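Local coordinates for protein probable CoA-transferase alpha subunit (Rhodococcus jostii, PDB 6COJ) that probably serves as the alpha subunit of an enzyme of the coenzyme A transferase family and binds a bulky spiro-lactone thioester of coenzyme A, at residues Ala53-Asp58 against Gly73-Ala78; Ala117-Cys122 against Leu134-Gly139; Arg153-Pro158 against Leu169-Ala174; Ala180-Asn185 against Leu205-Ala210; Ala193-Val198 against Asn234-Arg239. The protein carries 1 engineered substitution. All blocks are in the same frame, centred on the assembly; numbering follows the deposited sequence.

Contact 1 of 5, residues Ala53-Asp58 against Gly73-Ala78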
# COMPACT_ATOMS: atom_id res chain seq x y z
N ALA A 53 -25.52 -10.34 -14.94
CA ALA A 53 -25.47 -11.79 -15.12
C ALA A 53 -25.85 -12.51 -13.82
O ALA A 53 -26.52 -13.56 -13.86
CB ALA A 53 -24.09 -12.22 -15.62
N LEU A 54 -25.44 -11.97 -12.67
CA LEU A 54 -25.91 -12.50 -11.40
C LEU A 54 -27.43 -12.45 -11.29
O LEU A 54 -28.06 -13.41 -10.82
CB LEU A 54 -25.27 -11.73 -10.24
CG LEU A 54 -24.09 -12.41 -9.56
CD1 LEU A 54 -23.44 -11.47 -8.55
CD2 LEU A 54 -24.53 -13.69 -8.89
N LEU A 55 -28.04 -11.33 -11.70
CA LEU A 55 -29.49 -11.19 -11.64
C LEU A 55 -30.19 -12.23 -12.50
O LEU A 55 -31.26 -12.73 -12.13
CB LEU A 55 -29.91 -9.78 -12.05
CG LEU A 55 -30.26 -8.83 -10.90
CD1 LEU A 55 -29.12 -8.74 -9.90
CD2 LEU A 55 -30.66 -7.45 -11.41
N ARG A 56 -29.62 -12.55 -13.66
CA ARG A 56 -30.21 -13.55 -14.53
C ARG A 56 -30.13 -14.94 -13.92
O ARG A 56 -30.96 -15.80 -14.23
CB ARG A 56 -29.50 -13.55 -15.89
CG ARG A 56 -29.75 -12.33 -16.73
CD ARG A 56 -29.33 -12.56 -18.17
NE ARG A 56 -27.91 -12.83 -18.32
CZ ARG A 56 -26.98 -11.89 -18.45
NH1 ARG A 56 -27.33 -10.60 -18.45
NH2 ARG A 56 -25.71 -12.22 -18.60
N SER A 57 -29.12 -15.19 -13.08
CA SER A 57 -28.87 -16.49 -12.48
C SER A 57 -29.76 -16.71 -11.26
O SER A 57 -30.48 -15.81 -10.81
CB SER A 57 -27.40 -16.60 -12.04
OG SER A 57 -27.17 -15.98 -10.78
N ASP A 58 -29.68 -17.92 -10.71
CA ASP A 58 -30.35 -18.24 -9.45
C ASP A 58 -29.44 -18.13 -8.24
O ASP A 58 -29.82 -18.56 -7.15
CB ASP A 58 -30.99 -19.64 -9.52
CG ASP A 58 -29.97 -20.76 -9.65
OD1 ASP A 58 -28.76 -20.49 -9.76
OD2 ASP A 58 -30.40 -21.93 -9.63
N GLY A 73 -27.55 -2.09 -5.11
CA GLY A 73 -28.97 -1.85 -5.34
C GLY A 73 -29.61 -2.90 -6.22
O GLY A 73 -30.67 -3.44 -5.89
N LEU A 74 -28.98 -3.21 -7.35
CA LEU A 74 -29.56 -4.22 -8.24
C LEU A 74 -29.64 -5.58 -7.55
O LEU A 74 -30.64 -6.28 -7.66
CB LEU A 74 -28.76 -4.31 -9.54
CG LEU A 74 -29.01 -3.20 -10.56
CD1 LEU A 74 -28.02 -3.34 -11.72
CD2 LEU A 74 -30.45 -3.22 -11.08
N LEU A 75 -28.59 -5.96 -6.81
CA LEU A 75 -28.65 -7.23 -6.10
C LEU A 75 -29.78 -7.24 -5.07
O LEU A 75 -30.48 -8.25 -4.90
CB LEU A 75 -27.30 -7.52 -5.44
CG LEU A 75 -26.18 -7.81 -6.44
CD1 LEU A 75 -24.84 -7.88 -5.71
CD2 LEU A 75 -26.43 -9.10 -7.21
N CYS A 76 -30.00 -6.11 -4.39
CA CYS A 76 -31.10 -6.02 -3.43
C CYS A 76 -32.44 -6.10 -4.13
O CYS A 76 -33.39 -6.68 -3.59
CB CYS A 76 -30.99 -4.73 -2.62
SG CYS A 76 -29.69 -4.75 -1.38
N SER A 77 -32.56 -5.51 -5.32
CA SER A 77 -33.82 -5.58 -6.05
C SER A 77 -34.23 -7.01 -6.36
O SER A 77 -35.42 -7.28 -6.53
CB SER A 77 -33.76 -4.76 -7.35
OG SER A 77 -33.09 -5.44 -8.40
N ALA A 78 -33.27 -7.94 -6.42
CA ALA A 78 -33.56 -9.34 -6.70
C ALA A 78 -33.50 -10.20 -5.45
O ALA A 78 -33.55 -11.44 -5.57
CB ALA A 78 -32.61 -9.86 -7.78
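Leu55, near the end of helix 48-56, packs on Leu74 and Leu75 of helix 70-77 and on Ala78 just past its end. Its CB sets off alongside that helix, and a skewed chi1 of -102° carries the fork across. The branch methyls and the branch carbon make the apolar contacts: Leu55 CD1 rests on Leu75 CD2 at 3.8 Å, Leu55 CD2 comes to 4.1 Å from Leu74 CB, and the branch carbon Leu55 CG lies 4.0 Å from Ala78 CB. Leu54 CD1 also touches Leu75 CD2, at 4.0 Å. An alanine replacing Leu55 would lose both branch methyls and is likely to leave a gap beside Leu74, Leu75 and Ala78. No hydrogen bond passes between the two segments. Ser57 OG donates to Leu54 O at 2.7 Å, and Ser77 OG donates to Leu74 O at 2.7 Å; serine suits a helix end because its short hydroxyl folds back onto the preceding turn. Leu55 CD1 lies beside that same Leu74 O, while Leu289 touches both Leu55 and Leu74. Such leucine packing joins neighbouring helices of the successive beta-alpha-beta units that link strands 35-38, 62-65 and 81-86 of the parallel sheet.

Contact 2 of 5, residues Ala117-Cys122 against Leu134-Gly139. Engineered in segment 117-122: Ala117 (natural residue Glu).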
# COMPACT_ATOMS: atom_id res chain seq x y z
N ALA A 117 -15.20 3.74 5.90
CA ALA A 117 -14.71 3.41 4.56
C ALA A 117 -13.27 2.90 4.58
O ALA A 117 -12.90 2.03 3.79
CB ALA A 117 -14.87 4.61 3.63
N GLY A 118 -12.44 3.43 5.49
CA GLY A 118 -11.06 2.96 5.56
C GLY A 118 -10.94 1.55 6.10
O GLY A 118 -9.91 0.89 5.86
N MET A 119 -11.96 1.08 6.83
CA MET A 119 -11.93 -0.29 7.34
C MET A 119 -12.10 -1.31 6.23
O MET A 119 -11.61 -2.44 6.36
CB MET A 119 -13.00 -0.47 8.41
CG MET A 119 -12.71 0.30 9.69
SD MET A 119 -14.11 0.30 10.84
CE MET A 119 -14.23 -1.44 11.26
N VAL A 120 -12.81 -0.97 5.15
CA VAL A 120 -12.90 -1.88 4.01
C VAL A 120 -11.52 -2.15 3.44
O VAL A 120 -11.11 -3.31 3.28
CB VAL A 120 -13.87 -1.34 2.94
CG1 VAL A 120 -13.92 -2.31 1.78
CG2 VAL A 120 -15.28 -1.17 3.51
N LYS A 121 -10.79 -1.09 3.10
CA LYS A 121 -9.43 -1.24 2.59
C LYS A 121 -8.59 -2.07 3.55
O LYS A 121 -7.88 -3.00 3.13
CB LYS A 121 -8.83 0.15 2.40
CG LYS A 121 -7.37 0.13 1.97
CD LYS A 121 -6.76 1.53 2.03
CE LYS A 121 -5.28 1.48 1.65
NZ LYS A 121 -4.64 2.81 1.59
N CYS A 122 -8.68 -1.76 4.84
CA CYS A 122 -7.90 -2.46 5.84
C CYS A 122 -8.23 -3.95 5.85
O CYS A 122 -7.33 -4.80 5.85
CB CYS A 122 -8.18 -1.82 7.19
SG CYS A 122 -7.31 -2.52 8.58
N LEU A 134 -5.92 -6.60 10.97
CA LEU A 134 -4.97 -5.49 11.03
C LEU A 134 -5.55 -4.44 11.98
O LEU A 134 -6.77 -4.25 12.01
CB LEU A 134 -4.74 -4.85 9.65
CG LEU A 134 -3.87 -5.64 8.67
CD1 LEU A 134 -3.94 -5.05 7.27
CD2 LEU A 134 -2.41 -5.68 9.17
N PRO A 135 -4.71 -3.78 12.77
CA PRO A 135 -5.22 -2.76 13.69
C PRO A 135 -5.50 -1.48 12.93
O PRO A 135 -4.84 -1.15 11.95
CB PRO A 135 -4.04 -2.54 14.64
CG PRO A 135 -2.82 -2.84 13.76
CD PRO A 135 -3.25 -3.97 12.88
N ILE A 136 -6.49 -0.74 13.42
CA ILE A 136 -6.87 0.52 12.80
C ILE A 136 -7.57 1.37 13.85
O ILE A 136 -8.21 0.85 14.77
CB ILE A 136 -7.75 0.28 11.54
CG1 ILE A 136 -7.98 1.57 10.75
CG2 ILE A 136 -9.10 -0.33 11.92
CD1 ILE A 136 -8.49 1.37 9.31
N ARG A 137 -7.41 2.69 13.73
CA ARG A 137 -8.08 3.60 14.66
C ARG A 137 -9.55 3.78 14.29
O ARG A 137 -10.41 3.80 15.17
CB ARG A 137 -7.36 4.95 14.64
CG ARG A 137 -7.74 5.86 15.78
CD ARG A 137 -6.87 7.11 15.83
NE ARG A 137 -5.56 6.86 15.25
CZ ARG A 137 -4.49 6.61 15.97
NH1 ARG A 137 -3.31 6.39 15.38
NH2 ARG A 137 -4.60 6.56 17.30
N ALA A 138 -9.84 3.91 12.99
CA ALA A 138 -11.20 4.15 12.52
C ALA A 138 -12.16 3.11 13.08
O ALA A 138 -11.89 1.90 13.04
CB ALA A 138 -11.23 4.10 10.99
N GLY A 139 -13.30 3.58 13.58
CA GLY A 139 -14.28 2.71 14.20
C GLY A 139 -14.41 2.97 15.68
O GLY A 139 -15.51 2.91 16.24
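Ile136 pushes its CD1 methyl into a shallow groove on helix 117-128, between Gly118 and Cys122, which lie one turn apart. This bump sits 3.8 Å from Gly118 O and 3.8 Å from Cys122 CB; glycine brings no side chain to raise the floor of the groove. With CG1 anti to the backbone N (chi1 -171°), the long branch of Ile136 extends to the helix. In return, the Cys122 sulfur drops into the notch between Leu134 and Ile136, with SG 3.6 Å from Leu134 CB and 4.1 Å from Ile136 CB. A cysteine is slim enough for this notch, yet polarisable enough to pack well. Helix and strand run almost antiparallel, at 163°, with axes 9.6 Å apart: the helix lies on one face of the three-stranded antiparallel sheet, where Met172 of the middle strand joins Met119 and Cys122. Pro135 points the other way and meets Pro135 of the second subunit. Farther along, Met119, its CG beside the backbone N (chi1 -69°), lays SD against the chain, 3.5 Å from Ala138 O, a buried carbonyl with no hydrogen-bond partner in the model. Gly139 lets the sulfur come close, since any CB would crowd it, and its backbone angles also demand glycine. The engineered Ala117, glutamate in nature, faces away from the strand and touches the bound thioester.

Contact 3 of 5, residues Arg153-Pro158 against Leu169-Ala174; sequences RTVTSP and LIAMPA
Leu169 O accepts the shortest bond of this strand pair, from Val155 N at 2.8 Å. The return bond, Leu169 N to Val155 O at 2.9 Å, is almost straight (176°), and together they make an antiparallel hydrogen-bonded pair. Ala171 N gives a further bond to Arg153 O, 2.9 Å long and in the carbonyl plane. Between these lies the non-hydrogen-bonded pair of Thr154 and Ile170, whose side chains diverge; Thr154 CB instead sits 3.2 Å from Leu169 O. Val155 and Ala171 share a face, their CG1 and CB 3.9 Å apart. Val155 turns CG1 into the position between its backbone N and carbonyl carbon (chi1 59°), which brings that methyl to the alanine, while the small Ala171 CB fits against Arg153 O at 3.4 Å. The strands splay widely, 120° between their directions. The guanidinium of Arg153 makes a salt bridge with Asp150 and a hydrogen bond to Pro158 O of the second subunit. The hairpin adds strand 153-156 as an edge beside 168-173, whose other neighbour is 133-136. Phe133 and Pro135 of strand 133-136 touch Val155, which also meets Val155 of the second subunit, and helix 144-148 packs against Thr154 and Ile170.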
# COMPACT_ATOMS: atom_id res chain seq x y z
N ARG A 153 -13.73 -6.90 17.39
CA ARG A 153 -13.04 -6.84 18.66
C ARG A 153 -11.88 -5.85 18.57
O ARG A 153 -11.48 -5.41 17.50
CB ARG A 153 -12.54 -8.23 19.07
CG ARG A 153 -13.68 -9.22 19.29
CD ARG A 153 -13.19 -10.65 19.45
NE ARG A 153 -14.34 -11.52 19.73
CZ ARG A 153 -14.29 -12.85 19.78
NH1 ARG A 153 -13.16 -13.50 19.55
NH2 ARG A 153 -15.40 -13.54 20.05
N THR A 154 -11.33 -5.50 19.74
CA THR A 154 -10.16 -4.64 19.79
C THR A 154 -8.89 -5.46 19.97
O THR A 154 -8.92 -6.66 20.26
CB THR A 154 -10.27 -3.62 20.92
OG1 THR A 154 -10.39 -4.30 22.18
CG2 THR A 154 -11.47 -2.72 20.71
N VAL A 155 -7.76 -4.79 19.80
CA VAL A 155 -6.45 -5.38 20.07
C VAL A 155 -5.60 -4.32 20.75
O VAL A 155 -5.62 -3.15 20.35
CB VAL A 155 -5.79 -5.90 18.77
CG1 VAL A 155 -5.62 -4.77 17.75
CG2 VAL A 155 -4.45 -6.56 19.07
N THR A 156 -4.88 -4.72 21.79
CA THR A 156 -4.02 -3.80 22.53
C THR A 156 -2.57 -3.94 22.09
O THR A 156 -2.06 -5.05 21.91
CB THR A 156 -4.16 -4.06 24.02
OG1 THR A 156 -5.51 -3.81 24.41
CG2 THR A 156 -3.25 -3.14 24.82
N SER A 157 -1.91 -2.80 21.88
CA SER A 157 -0.51 -2.81 21.52
C SER A 157 0.33 -3.47 22.60
O SER A 157 0.18 -3.14 23.79
CB SER A 157 -0.01 -1.38 21.35
OG SER A 157 1.37 -1.39 21.05
N PRO A 158 1.24 -4.38 22.25
CA PRO A 158 2.19 -4.88 23.24
C PRO A 158 3.27 -3.88 23.61
O PRO A 158 4.05 -4.16 24.52
CB PRO A 158 2.80 -6.12 22.57
CG PRO A 158 2.66 -5.86 21.12
CD PRO A 158 1.44 -5.01 20.93
N LEU A 169 -6.81 -0.59 19.89
CA LEU A 169 -7.28 -0.22 18.56
C LEU A 169 -8.31 -1.23 18.08
O LEU A 169 -8.46 -2.32 18.64
CB LEU A 169 -6.10 -0.18 17.59
CG LEU A 169 -5.02 0.84 17.94
CD1 LEU A 169 -3.65 0.38 17.45
CD2 LEU A 169 -5.40 2.18 17.34
N ILE A 170 -9.05 -0.87 17.03
CA ILE A 170 -9.92 -1.84 16.37
C ILE A 170 -9.05 -2.91 15.74
O ILE A 170 -8.07 -2.60 15.05
CB ILE A 170 -10.77 -1.15 15.29
CG1 ILE A 170 -11.64 -0.04 15.89
CG2 ILE A 170 -11.61 -2.18 14.54
CD1 ILE A 170 -12.72 -0.54 16.85
N ALA A 171 -9.39 -4.18 15.96
CA ALA A 171 -8.79 -5.27 15.20
C ALA A 171 -9.71 -5.53 14.02
O ALA A 171 -10.71 -6.24 14.14
CB ALA A 171 -8.65 -6.51 16.08
N MET A 172 -9.41 -4.93 12.88
CA MET A 172 -10.25 -5.16 11.72
C MET A 172 -10.03 -6.59 11.23
O MET A 172 -8.91 -6.92 10.84
CB MET A 172 -9.90 -4.17 10.62
CG MET A 172 -10.70 -4.41 9.35
SD MET A 172 -12.46 -4.14 9.62
CE MET A 172 -13.07 -4.96 8.16
N PRO A 173 -11.04 -7.45 11.24
CA PRO A 173 -10.83 -8.82 10.75
C PRO A 173 -10.63 -8.83 9.24
O PRO A 173 -11.11 -7.95 8.51
CB PRO A 173 -12.14 -9.52 11.12
CG PRO A 173 -13.16 -8.42 11.06
CD PRO A 173 -12.44 -7.21 11.62
N ALA A 174 -9.92 -9.85 8.77
CA ALA A 174 -9.74 -10.03 7.34
C ALA A 174 -11.09 -10.19 6.65
O ALA A 174 -11.97 -10.92 7.12
CB ALA A 174 -8.89 -11.26 7.07

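Contact 4 of 5, residues Ala180-Asn185 against Leu205-Ala210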
# COMPACT_ATOMS: atom_id res chain seq x y z
N ALA A 180 -14.34 -12.53 -6.18
CA ALA A 180 -14.29 -11.10 -6.47
C ALA A 180 -14.74 -10.89 -7.91
O ALA A 180 -14.39 -11.67 -8.80
CB ALA A 180 -12.87 -10.53 -6.30
N LEU A 181 -15.51 -9.82 -8.11
CA LEU A 181 -15.95 -9.38 -9.44
C LEU A 181 -15.45 -7.95 -9.61
O LEU A 181 -15.79 -7.07 -8.81
CB LEU A 181 -17.48 -9.40 -9.54
CG LEU A 181 -18.19 -10.70 -9.15
CD1 LEU A 181 -19.70 -10.49 -9.16
CD2 LEU A 181 -17.79 -11.82 -10.08
N VAL A 182 -14.62 -7.72 -10.63
CA VAL A 182 -14.07 -6.39 -10.89
C VAL A 182 -14.13 -6.13 -12.39
O VAL A 182 -14.15 -7.06 -13.20
CB VAL A 182 -12.62 -6.23 -10.37
CG1 VAL A 182 -12.54 -6.49 -8.86
CG2 VAL A 182 -11.66 -7.16 -11.12
N HIS A 183 -14.16 -4.84 -12.76
CA HIS A 183 -14.17 -4.41 -14.15
C HIS A 183 -13.02 -3.44 -14.39
O HIS A 183 -12.87 -2.47 -13.64
CB HIS A 183 -15.48 -3.69 -14.50
CG HIS A 183 -15.59 -3.33 -15.94
ND1 HIS A 183 -15.96 -4.26 -16.90
CD2 HIS A 183 -15.37 -2.17 -16.60
CE1 HIS A 183 -15.97 -3.67 -18.09
NE2 HIS A 183 -15.63 -2.40 -17.93
N LEU A 184 -12.25 -3.69 -15.44
CA LEU A 184 -11.10 -2.86 -15.77
C LEU A 184 -11.14 -2.47 -17.24
O LEU A 184 -11.97 -2.94 -18.03
CB LEU A 184 -9.78 -3.55 -15.40
CG LEU A 184 -9.52 -3.52 -13.89
CD1 LEU A 184 -8.42 -4.50 -13.50
CD2 LEU A 184 -9.14 -2.10 -13.44
N ASN A 185 -10.24 -1.57 -17.63
CA ASN A 185 -10.34 -1.01 -18.97
C ASN A 185 -9.72 -1.89 -20.05
O ASN A 185 -10.17 -1.85 -21.20
CB ASN A 185 -9.75 0.41 -19.01
CG ASN A 185 -10.49 1.35 -18.08
OD1 ASN A 185 -11.47 2.01 -18.48
ND2 ASN A 185 -10.05 1.40 -16.84
N LEU A 205 -6.95 -5.18 -4.55
CA LEU A 205 -7.17 -5.74 -3.22
C LEU A 205 -8.32 -6.74 -3.21
O LEU A 205 -8.24 -7.78 -2.55
CB LEU A 205 -7.43 -4.63 -2.21
CG LEU A 205 -6.30 -3.62 -1.98
CD1 LEU A 205 -6.70 -2.59 -0.94
CD2 LEU A 205 -5.06 -4.36 -1.54
N TYR A 206 -9.40 -6.44 -3.92
CA TYR A 206 -10.51 -7.40 -3.99
C TYR A 206 -10.03 -8.72 -4.58
O TYR A 206 -10.35 -9.79 -4.05
CB TYR A 206 -11.67 -6.82 -4.81
CG TYR A 206 -12.57 -5.88 -4.04
CD1 TYR A 206 -13.46 -6.36 -3.09
CD2 TYR A 206 -12.52 -4.50 -4.26
CE1 TYR A 206 -14.29 -5.51 -2.38
CE2 TYR A 206 -13.35 -3.64 -3.55
CZ TYR A 206 -14.22 -4.15 -2.62
OH TYR A 206 -15.04 -3.31 -1.91
N CYS A 207 -9.26 -8.67 -5.66
CA CYS A 207 -8.75 -9.91 -6.24
C CYS A 207 -7.82 -10.62 -5.27
O CYS A 207 -7.92 -11.85 -5.11
CB CYS A 207 -8.04 -9.63 -7.56
SG CYS A 207 -9.18 -9.21 -8.89
N ALA A 208 -6.94 -9.88 -4.61
CA ALA A 208 -5.98 -10.49 -3.70
C ALA A 208 -6.65 -11.12 -2.49
O ALA A 208 -6.09 -12.03 -1.87
CB ALA A 208 -4.93 -9.47 -3.26
N ALA A 209 -7.85 -10.65 -2.12
CA ALA A 209 -8.57 -11.14 -0.95
C ALA A 209 -9.47 -12.33 -1.25
O ALA A 209 -10.07 -12.87 -0.32
CB ALA A 209 -9.42 -10.02 -0.35
N ALA A 210 -9.56 -12.76 -2.51
CA ALA A 210 -10.58 -13.71 -2.94
C ALA A 210 -9.98 -15.02 -3.41
O ALA A 210 -8.82 -15.09 -3.85
CB ALA A 210 -11.43 -13.12 -4.08
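A beta-alpha-beta crossover of the seven-stranded parallel sheet brings these residues together: the chain leaves strand 177-184, later forms helix 203-208, and enters the adjacent strand 213-217. Ala180 and Val182, alternate residues of the first strand, both direct their CB toward the helix. Ala180 CB lies under the end of the helix, 3.5 Å from Tyr206 O and 3.7 Å from Ala210 CB. Ala210 CB in turn comes to 3.6 Å from Ala180 N, so that two single methyls let the backbones approach closely where a longer side chain would need more room. Val182 spreads its two methyls over successive helix residues: CG1 is 4.2 Å from Tyr206 CB, and CG2 is 3.9 Å from Cys207 SG. The valine fork fits this spacing, and the compact thiol completes the apolar surface. Of the Tyr206 side chain, CB makes the contact with the strand; with CG anti to the carbonyl carbon (chi1 -81°), the ring leads away. No hydrogen bond crosses the contact. At the helix end, Ala209 N bonds to Leu205 O at 2.9 Å and Ala210 N to Cys207 O at 3.2 Å; Cys207 O also binds Arg213 NH1. Strand 213-217 lies alongside, with Val215 against Val182, while Leu124 of helix 117-128 touches both Tyr206 and Ala209, Ala127 touches Ala209, and Leu237 of strand 235-237 reaches Cys207.

Contact 5 of 5, residues Ala193-Val198 against Asn234-Arg239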
# COMPACT_ATOMS: atom_id res chain seq x y z
N ALA A 193 -4.07 -7.04 -16.38
CA ALA A 193 -5.12 -6.06 -16.63
C ALA A 193 -4.75 -4.70 -16.06
O ALA A 193 -3.99 -4.59 -15.08
CB ALA A 193 -6.49 -6.51 -16.10
N ALA A 194 -5.32 -3.66 -16.67
CA ALA A 194 -4.98 -2.29 -16.36
C ALA A 194 -6.23 -1.43 -16.23
O ALA A 194 -7.26 -1.69 -16.86
CB ALA A 194 -4.08 -1.67 -17.43
N TYR A 195 -6.11 -0.39 -15.41
CA TYR A 195 -7.05 0.71 -15.42
C TYR A 195 -6.47 1.88 -16.20
O TYR A 195 -5.25 2.05 -16.30
CB TYR A 195 -7.41 1.16 -14.00
CG TYR A 195 -6.34 1.95 -13.29
CD1 TYR A 195 -5.26 1.31 -12.68
CD2 TYR A 195 -6.40 3.35 -13.21
CE1 TYR A 195 -4.27 2.04 -12.00
CE2 TYR A 195 -5.42 4.08 -12.55
CZ TYR A 195 -4.36 3.42 -11.95
OH TYR A 195 -3.40 4.16 -11.27
N THR A 196 -7.36 2.66 -16.78
CA THR A 196 -7.04 3.95 -17.38
C THR A 196 -7.92 4.97 -16.69
O THR A 196 -9.07 4.69 -16.33
CB THR A 196 -7.32 3.94 -18.89
OG1 THR A 196 -8.71 3.67 -19.11
CG2 THR A 196 -6.50 2.88 -19.59
N GLY A 197 -7.37 6.15 -16.48
CA GLY A 197 -8.06 7.17 -15.72
C GLY A 197 -7.35 7.43 -14.41
O GLY A 197 -6.21 7.01 -14.18
N VAL A 198 -8.05 8.14 -13.53
CA VAL A 198 -7.38 8.73 -12.37
C VAL A 198 -7.34 7.85 -11.14
O VAL A 198 -6.67 8.21 -10.15
CB VAL A 198 -7.95 10.12 -12.01
CG1 VAL A 198 -7.75 11.12 -13.16
CG2 VAL A 198 -9.43 10.00 -11.60
N ASN A 234 -0.05 1.20 -14.04
CA ASN A 234 -1.46 0.94 -14.27
C ASN A 234 -1.76 -0.55 -14.40
O ASN A 234 -2.94 -0.92 -14.45
CB ASN A 234 -1.89 1.65 -15.56
CG ASN A 234 -1.85 3.17 -15.44
OD1 ASN A 234 -0.78 3.77 -15.40
ND2 ASN A 234 -3.02 3.80 -15.43
N LEU A 235 -0.73 -1.40 -14.45
CA LEU A 235 -0.90 -2.84 -14.57
C LEU A 235 -1.17 -3.41 -13.19
O LEU A 235 -0.28 -3.95 -12.52
CB LEU A 235 0.33 -3.48 -15.22
CG LEU A 235 0.71 -2.98 -16.61
CD1 LEU A 235 2.08 -3.49 -17.03
CD2 LEU A 235 -0.35 -3.41 -17.62
N ILE A 236 -2.42 -3.28 -12.74
CA ILE A 236 -2.74 -3.59 -11.35
C ILE A 236 -3.06 -5.07 -11.11
O ILE A 236 -3.00 -5.51 -9.95
CB ILE A 236 -3.79 -2.67 -10.72
CG1 ILE A 236 -5.16 -2.83 -11.39
CG2 ILE A 236 -3.30 -1.20 -10.72
CD1 ILE A 236 -6.28 -2.12 -10.63
N LEU A 237 -3.42 -5.83 -12.13
CA LEU A 237 -3.61 -7.27 -11.97
C LEU A 237 -2.55 -8.02 -12.77
O LEU A 237 -2.29 -7.69 -13.93
CB LEU A 237 -4.99 -7.72 -12.45
CG LEU A 237 -6.22 -7.02 -11.84
CD1 LEU A 237 -7.51 -7.73 -12.26
CD2 LEU A 237 -6.16 -6.95 -10.33
N ASN A 238 -1.95 -9.02 -12.13
CA ASN A 238 -1.08 -9.97 -12.81
C ASN A 238 -1.78 -11.33 -12.87
O ASN A 238 -2.90 -11.49 -12.36
CB ASN A 238 0.31 -10.00 -12.14
CG ASN A 238 0.28 -10.51 -10.71
OD1 ASN A 238 -0.38 -11.51 -10.41
ND2 ASN A 238 0.98 -9.83 -9.83
N ARG A 239 -1.13 -12.31 -13.49
CA ARG A 239 -1.82 -13.57 -13.77
C ARG A 239 -2.18 -14.34 -12.51
O ARG A 239 -3.11 -15.15 -12.55
CB ARG A 239 -0.99 -14.46 -14.71
CG ARG A 239 -0.91 -13.95 -16.13
CD ARG A 239 -0.18 -14.95 -17.04
NE ARG A 239 1.26 -14.99 -16.79
CZ ARG A 239 1.90 -15.99 -16.19
NH1 ARG A 239 1.24 -17.07 -15.78
NH2 ARG A 239 3.21 -15.91 -16.01
O HOH W 1 -3.72 6.82 -15.13
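Ala193 and Leu237 form an antiparallel hydrogen-bonded pair (Ala193 N to Leu237 O 3.1 Å, Leu237 N to Ala193 O 3.3 Å) at a classic beta bulge, where Ile236 and Leu237 both face Ala193, with an inverse gamma turn centred on Leu235 leading into it. The methyl of Ala193 is small enough to lie against Leu237 CB, at 4.1 Å, and Ala194 CB meets Leu235 CD2. Beyond them a weak bond from Tyr195 N to Asn234 O is backed by the Asn234 side chain: ND2 donates to Tyr195 O at 3.0 Å, the acceptor lying near the amide plane. The same nitrogen stands 3.7 Å above the Tyr195 ring, toward its rim, with ring and amide planes 31° apart. Ile236 CG2 comes at the ring edge, 3.6 Å from Tyr195 CE1. A chi1 of 75° places the ring under Asn234, and Tyr195 OH bonds to Gln233 NE2 of the second subunit. A serine instead of Tyr195 would probably uncover one side of the Asn234 amide and leave that glutamine without its hydroxyl partner. A water accepts from Asn234 ND2 at 3.1 Å and donates to Gly197 O. With its nitrogen donating to both carbonyl and water, the amide has a defined orientation and should resist rotation.

Contacts 2 and 3 share the small antiparallel sheet; their centres are 10 Å apart, and Leu134 O lies 2.9 Å from Met172 N, a probable hydrogen bond between neighbouring strands. Contacts 4 and 5, whose centres are 11 Å apart, are joined where Asn185 N approaches Ala194 O at 3.1 Å. Contact 4 also touches contacts 1 and 2: Leu181 CD1 meets Leu54 CD1 of contact 1 at 3.9 Å, and Tyr206 OH meets Val120 CG1 of contact 2 at 4.0 Å. Contact 2 lies at the ligand: Ala117, with Trp41, Phe88 and Tyr97, lines the thioester pocket, and the Tyr206 side chain of contact 4 is about 11 Å from the bound ligand. Contacts 2, 3 and 5 also touch the second subunit.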